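Long-range contact in Ice-binding protein (Colwellia, PDB 3WP9), which binds to the surface of ice crystals, inhibits their growth and suppresses ice recrystallization: residues L109-S123 with D134-A147. Residues are numbered along the deposited sequence; the frame is centred on the assembly and turned at random.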
loop_
_atom_site.group_PDB
_atom_site.type_symbol
_atom_site.label_atom_id
_atom_site.label_comp_id
_atom_site.label_asym_id
_atom_site.label_seq_id
_atom_site.Cartn_x
_atom_site.Cartn_y
_atom_site.Cartn_z
ATOM N N LEU A 109 -11.589 1.837 -14.679
ATOM C CA LEU A 109 -11.653 3.116 -13.984
ATOM C C LEU A 109 -10.714 4.103 -14.700
ATOM O O LEU A 109 -9.502 3.904 -14.786
ATOM C CB LEU A 109 -11.178 2.941 -12.521
ATOM C CG LEU A 109 -11.991 1.929 -11.700
ATOM C CD1 LEU A 109 -11.538 1.953 -10.224
ATOM C CD2 LEU A 109 -13.504 2.119 -11.768
ATOM N N GLU A 110 -11.272 5.214 -15.193
ATOM C CA GLU A 110 -10.441 6.269 -15.776
ATOM C C GLU A 110 -9.840 7.130 -14.629
ATOM O O GLU A 110 -10.365 7.048 -13.493
ATOM C CB GLU A 110 -11.329 7.146 -16.696
ATOM C CG GLU A 110 -12.622 7.595 -15.973
ATOM C CD GLU A 110 -13.427 8.724 -16.659
ATOM O OE1 GLU A 110 -13.419 8.818 -17.911
ATOM O OE2 GLU A 110 -14.097 9.508 -15.934
ATOM N N PRO A 111 -8.759 7.856 -14.896
ATOM C CA PRO A 111 -8.050 8.700 -13.897
ATOM C C PRO A 111 -9.059 9.637 -13.247
ATOM O O PRO A 111 -10.036 10.068 -13.889
ATOM C CB PRO A 111 -7.000 9.415 -14.722
ATOM C CG PRO A 111 -6.803 8.500 -15.928
ATOM C CD PRO A 111 -8.195 8.102 -16.227
ATOM N N GLY A 112 -8.904 9.906 -11.976
ATOM C CA GLY A 112 -9.925 10.684 -11.282
ATOM C C GLY A 112 -9.865 10.464 -9.797
ATOM O O GLY A 112 -9.077 9.617 -9.310
ATOM N N VAL A 113 -10.697 11.221 -9.095
ATOM C CA VAL A 113 -10.928 11.037 -7.656
ATOM C C VAL A 113 -12.211 10.274 -7.454
ATOM O O VAL A 113 -13.277 10.625 -7.953
ATOM C CB VAL A 113 -10.893 12.433 -6.870
ATOM C CG1 VAL A 113 -11.254 12.237 -5.386
ATOM C CG2 VAL A 113 -9.510 13.105 -7.031
ATOM N N TYR A 114 -12.132 9.130 -6.754
ATOM C CA TYR A 114 -13.273 8.290 -6.499
ATOM C C TYR A 114 -13.488 8.260 -5.017
ATOM O O TYR A 114 -12.531 8.087 -4.254
ATOM C CB TYR A 114 -12.990 6.850 -7.006
ATOM C CG TYR A 114 -12.865 6.760 -8.521
ATOM C CD1 TYR A 114 -11.700 7.149 -9.147
ATOM C CD2 TYR A 114 -13.903 6.230 -9.298
ATOM C CE1 TYR A 114 -11.554 7.065 -10.558
ATOM C CE2 TYR A 114 -13.768 6.136 -10.715
ATOM C CZ TYR A 114 -12.602 6.576 -11.306
ATOM O OH TYR A 114 -12.423 6.496 -12.708
ATOM N N LYS A 115 -14.729 8.333 -4.629
ATOM C CA LYS A 115 -15.054 8.353 -3.215
ATOM C C LYS A 115 -16.172 7.386 -2.892
ATOM O O LYS A 115 -17.203 7.314 -3.593
ATOM C CB LYS A 115 -15.444 9.796 -2.812
ATOM C CG LYS A 115 -15.927 9.867 -1.360
ATOM C CD LYS A 115 -16.339 11.269 -0.934
ATOM C CE LYS A 115 -15.113 12.167 -0.889
ATOM N NZ LYS A 115 -14.205 11.749 0.226
ATOM N N TRP A 116 -16.006 6.663 -1.773
ATOM C CA TRP A 116 -17.023 5.777 -1.298
ATOM C C TRP A 116 -17.192 6.048 0.177
ATOM O O TRP A 116 -16.191 6.127 0.908
ATOM C CB TRP A 116 -16.607 4.300 -1.430
ATOM C CG TRP A 116 -16.566 3.831 -2.879
ATOM C CD1 TRP A 116 -17.602 3.240 -3.586
ATOM C CD2 TRP A 116 -15.463 3.906 -3.746
ATOM N NE1 TRP A 116 -17.169 2.945 -4.884
ATOM C CE2 TRP A 116 -15.861 3.326 -4.995
ATOM C CE3 TRP A 116 -14.148 4.380 -3.605
ATOM C CZ2 TRP A 116 -14.993 3.238 -6.067
ATOM C CZ3 TRP A 116 -13.283 4.312 -4.703
ATOM C CH2 TRP A 116 -13.722 3.732 -5.920
ATOM N N SER A 117 -18.429 6.069 0.579
ATOM C CA SER A 117 -18.757 6.279 1.989
ATOM C C SER A 117 -18.969 4.900 2.687
ATOM O O SER A 117 -19.394 4.799 3.826
ATOM C CB SER A 117 -19.992 7.183 2.097
ATOM O OG SER A 117 -21.170 6.515 1.660
ATOM N N SER A 118 -18.548 3.848 2.004
ATOM C CA SER A 118 -18.830 2.480 2.356
ATOM C C SER A 118 -17.491 1.725 2.296
ATOM O O SER A 118 -16.443 2.282 1.964
ATOM C CB SER A 118 -19.779 1.847 1.253
ATOM O OG SER A 118 -19.212 1.927 -0.105
ATOM N N ASP A 119 -17.615 0.431 2.522
ATOM C CA ASP A 119 -16.540 -0.508 2.157
ATOM C C ASP A 119 -16.438 -0.571 0.607
ATOM O O ASP A 119 -17.405 -0.256 -0.156
ATOM C CB ASP A 119 -16.956 -1.909 2.623
ATOM C CG ASP A 119 -17.104 -2.039 4.135
ATOM O OD1 ASP A 119 -16.457 -1.318 4.911
ATOM O OD2 ASP A 119 -17.858 -2.944 4.570
ATOM N N VAL A 120 -15.290 -1.073 0.183
ATOM C CA VAL A 120 -15.077 -1.275 -1.228
ATOM C C VAL A 120 -14.550 -2.682 -1.326
ATOM O O VAL A 120 -13.687 -3.092 -0.574
ATOM C CB VAL A 120 -14.081 -0.286 -1.809
ATOM C CG1 VAL A 120 -13.540 -0.726 -3.189
ATOM C CG2 VAL A 120 -14.797 1.113 -1.945
ATOM N N ASN A 121 -15.114 -3.375 -2.286
ATOM C CA ASN A 121 -14.710 -4.765 -2.563
ATOM C C ASN A 121 -14.243 -4.892 -3.984
ATOM O O ASN A 121 -14.838 -4.386 -4.921
ATOM C CB ASN A 121 -15.873 -5.694 -2.376
ATOM C CG ASN A 121 -16.329 -5.720 -0.960
ATOM O OD1 ASN A 121 -15.605 -6.139 -0.095
ATOM N ND2 ASN A 121 -17.546 -5.236 -0.706
ATOM N N ILE A 122 -13.178 -5.615 -4.107
ATOM C CA ILE A 122 -12.720 -6.048 -5.458
ATOM C C ILE A 122 -13.032 -7.575 -5.610
ATOM O O ILE A 122 -12.179 -8.407 -5.232
ATOM C CB ILE A 122 -11.217 -5.814 -5.594
ATOM C CG1 ILE A 122 -10.828 -4.315 -5.549
ATOM C CG2 ILE A 122 -10.780 -6.257 -6.975
ATOM C CD1 ILE A 122 -9.396 -4.046 -5.264
ATOM N N SER A 123 -14.252 -7.919 -6.047
ATOM C CA SER A 123 -14.737 -9.295 -5.997
ATOM C C SER A 123 -14.420 -9.963 -7.339
ATOM O O SER A 123 -14.550 -11.181 -7.383
ATOM C CB SER A 123 -16.256 -9.413 -5.788
ATOM O OG SER A 123 -16.626 -8.759 -4.559
ATOM N N ASP A 134 -1.248 9.790 -15.383
ATOM C CA ASP A 134 -2.569 9.928 -14.864
ATOM C C ASP A 134 -2.554 9.387 -13.451
ATOM O O ASP A 134 -1.735 8.524 -13.116
ATOM C CB ASP A 134 -3.564 9.132 -15.678
ATOM C CG ASP A 134 -3.791 9.724 -17.067
ATOM O OD1 ASP A 134 -3.658 10.977 -17.175
ATOM O OD2 ASP A 134 -4.074 8.947 -18.017
ATOM N N VAL A 135 -3.501 9.873 -12.689
ATOM C CA VAL A 135 -3.523 9.622 -11.253
ATOM C C VAL A 135 -4.944 9.236 -10.856
ATOM O O VAL A 135 -5.981 9.770 -11.350
ATOM C CB VAL A 135 -2.977 10.855 -10.495
ATOM C CG1 VAL A 135 -3.201 10.722 -8.970
ATOM C CG2 VAL A 135 -1.523 11.053 -10.763
ATOM N N TRP A 136 -5.004 8.247 -9.927
ATOM C CA TRP A 136 -6.245 7.841 -9.315
ATOM C C TRP A 136 -6.084 7.953 -7.801
ATOM O O TRP A 136 -5.052 7.609 -7.268
ATOM C CB TRP A 136 -6.573 6.357 -9.601
ATOM C CG TRP A 136 -6.850 5.983 -11.032
ATOM C CD1 TRP A 136 -8.058 5.697 -11.582
ATOM C CD2 TRP A 136 -5.872 5.852 -12.061
ATOM N NE1 TRP A 136 -7.884 5.361 -12.915
ATOM C CE2 TRP A 136 -6.560 5.473 -13.233
ATOM C CE3 TRP A 136 -4.477 5.995 -12.103
ATOM C CZ2 TRP A 136 -5.892 5.257 -14.455
ATOM C CZ3 TRP A 136 -3.797 5.802 -13.345
ATOM C CH2 TRP A 136 -4.522 5.434 -14.469
ATOM N N ILE A 137 -7.053 8.625 -7.205
ATOM C CA ILE A 137 -7.144 8.641 -5.785
ATOM C C ILE A 137 -8.464 8.013 -5.348
ATOM O O ILE A 137 -9.592 8.418 -5.722
ATOM C CB ILE A 137 -6.865 10.091 -5.214
ATOM C CG1 ILE A 137 -5.445 10.653 -5.564
ATOM C CG2 ILE A 137 -7.183 10.069 -3.718
ATOM C CD1 ILE A 137 -5.281 12.065 -5.032
ATOM N N MET A 138 -8.326 6.931 -4.531
ATOM C CA MET A 138 -9.440 6.163 -4.082
ATOM C C MET A 138 -9.692 6.463 -2.600
ATOM O O MET A 138 -8.941 6.070 -1.761
ATOM C CB MET A 138 -9.207 4.654 -4.313
ATOM C CG MET A 138 -8.448 4.371 -5.605
ATOM S SD MET A 138 -9.399 4.719 -7.054
ATOM C CE MET A 138 -10.684 3.551 -6.942
ATOM N N GLN A 139 -10.819 7.090 -2.332
ATOM C CA GLN A 139 -11.122 7.606 -0.974
ATOM C C GLN A 139 -12.161 6.705 -0.371
ATOM O O GLN A 139 -13.338 6.765 -0.734
ATOM C CB GLN A 139 -11.676 9.042 -1.056
ATOM C CG GLN A 139 -10.639 9.938 -1.594
ATOM C CD GLN A 139 -11.208 11.305 -1.904
ATOM O OE1 GLN A 139 -12.414 11.468 -2.061
ATOM N NE2 GLN A 139 -10.359 12.285 -1.929
ATOM N N ILE A 140 -11.711 5.794 0.524
ATOM C CA ILE A 140 -12.575 4.746 1.035
ATOM C C ILE A 140 -12.804 4.930 2.557
ATOM O O ILE A 140 -11.903 4.783 3.351
ATOM C CB ILE A 140 -11.982 3.330 0.722
ATOM C CG1 ILE A 140 -11.897 3.170 -0.798
ATOM C CG2 ILE A 140 -12.837 2.245 1.368
ATOM C CD1 ILE A 140 -10.875 2.093 -1.153
ATOM N N SER A 141 -14.049 5.188 2.917
ATOM C CA SER A 141 -14.318 5.428 4.340
ATOM C C SER A 141 -14.553 4.148 5.165
ATOM O O SER A 141 -14.426 4.125 6.436
ATOM C CB SER A 141 -15.388 6.513 4.502
ATOM O OG SER A 141 -16.628 5.918 4.342
ATOM N N GLY A 142 -14.817 3.036 4.455
ATOM C CA GLY A 142 -14.951 1.723 5.037
ATOM C C GLY A 142 -13.623 0.935 4.873
ATOM O O GLY A 142 -12.498 1.484 4.895
ATOM N N ASN A 143 -13.763 -0.399 4.686
ATOM C CA ASN A 143 -12.595 -1.257 4.556
ATOM C C ASN A 143 -12.450 -1.565 3.081
ATOM O O ASN A 143 -13.441 -1.463 2.350
ATOM C CB ASN A 143 -12.878 -2.584 5.230
ATOM C CG ASN A 143 -13.295 -2.379 6.702
ATOM O OD1 ASN A 143 -12.603 -1.674 7.423
ATOM N ND2 ASN A 143 -14.436 -2.908 7.080
ATOM N N LEU A 144 -11.236 -1.883 2.731
ATOM C CA LEU A 144 -10.902 -2.323 1.323
ATOM C C LEU A 144 -10.605 -3.838 1.371
ATOM O O LEU A 144 -9.661 -4.242 2.051
ATOM C CB LEU A 144 -9.762 -1.527 0.797
ATOM C CG LEU A 144 -9.212 -2.055 -0.544
ATOM C CD1 LEU A 144 -10.367 -2.013 -1.602
ATOM C CD2 LEU A 144 -7.924 -1.217 -0.886
ATOM N N ASN A 145 -11.427 -4.615 0.657
ATOM C CA ASN A 145 -11.272 -6.094 0.579
ATOM C C ASN A 145 -11.021 -6.511 -0.886
ATOM O O ASN A 145 -11.781 -6.124 -1.750
ATOM C CB ASN A 145 -12.489 -6.837 1.112
ATOM C CG ASN A 145 -12.390 -7.077 2.600
ATOM O OD1 ASN A 145 -11.684 -8.053 3.088
ATOM N ND2 ASN A 145 -13.076 -6.249 3.345
ATOM N N GLN A 146 -9.957 -7.287 -1.127
ATOM C CA GLN A 146 -9.762 -7.892 -2.474
ATOM C C GLN A 146 -9.985 -9.422 -2.300
ATOM O O GLN A 146 -9.372 -10.075 -1.430
ATOM C CB GLN A 146 -8.372 -7.597 -2.954
ATOM C CG GLN A 146 -8.153 -8.197 -4.368
ATOM C CD GLN A 146 -6.818 -7.861 -4.901
ATOM O OE1 GLN A 146 -5.812 -7.789 -4.178
ATOM N NE2 GLN A 146 -6.765 -7.642 -6.260
ATOM N N ALA A 147 -10.821 -9.976 -3.155
ATOM C CA ALA A 147 -11.149 -11.414 -3.109
ATOM C C ALA A 147 -9.984 -12.280 -3.608
ATOM O O ALA A 147 -9.067 -11.815 -4.332
ATOM C CB ALA A 147 -12.405 -11.738 -3.874
HETATM O O HOH W 1 -15.672 -4.683 4.932
HETATM O O HOH W 2 -14.836 -4.279 2.047
#
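Strands 112-116 and 136-140 run parallel with their axes 4.8 Å apart, and after a turn in each segment strands 120-122 and 144-146 pair in the same sense, as successive coils of the right-handed beta-helix. Backbone hydrogen bonds alternate along both pairs, from Gly112 N to Val135 O at one end to Ala147 N to Ile122 O at the other. Inside the coil, the Trp136 indole lies against Pro111, whose CA sits over the five-membered ring, 3.6 Å from its centroid. The indole NE1 donates to Leu109 O at 2.9 Å, approaching from above the carbonyl plane rather than along a lone pair. Met138, its chain bent at chi2 and chi3 (-69° and -65°), folds alongside two aromatic rings: SD makes an oblique Met-aromatic contact with Tyr114, and CE meets the edge of Trp116, 3.2 Å from CH2. Val120 CG2 lies over one face of Trp116 and packs 3.7 Å from Ile140 CG1. On the other side of strands 112-116 and 136-140, Gln139 OE1 takes a weak bond from Lys115 NZ, while NE2 donates to Ala88 O and Arg91 O by the long helix. At the turn, Asp119 OD1 accepts from Asn143 N at 2.9 Å; one water accepts from Asn143 ND2 and donates weakly to Asp119 OD2, while Tyr170 N holds Asn143 OD1. A second water accepts from Asn145 ND2, also bonded to Tyr170 OH, and may donate to Asn121 OD1. The interior is thus mostly apolar and aromatic, with the Trp136 and Trp116 indole N-H groups satisfied by Leu109 O and Leu99 O, whereas polar side chains and water supplement the backbone ladder around the turn.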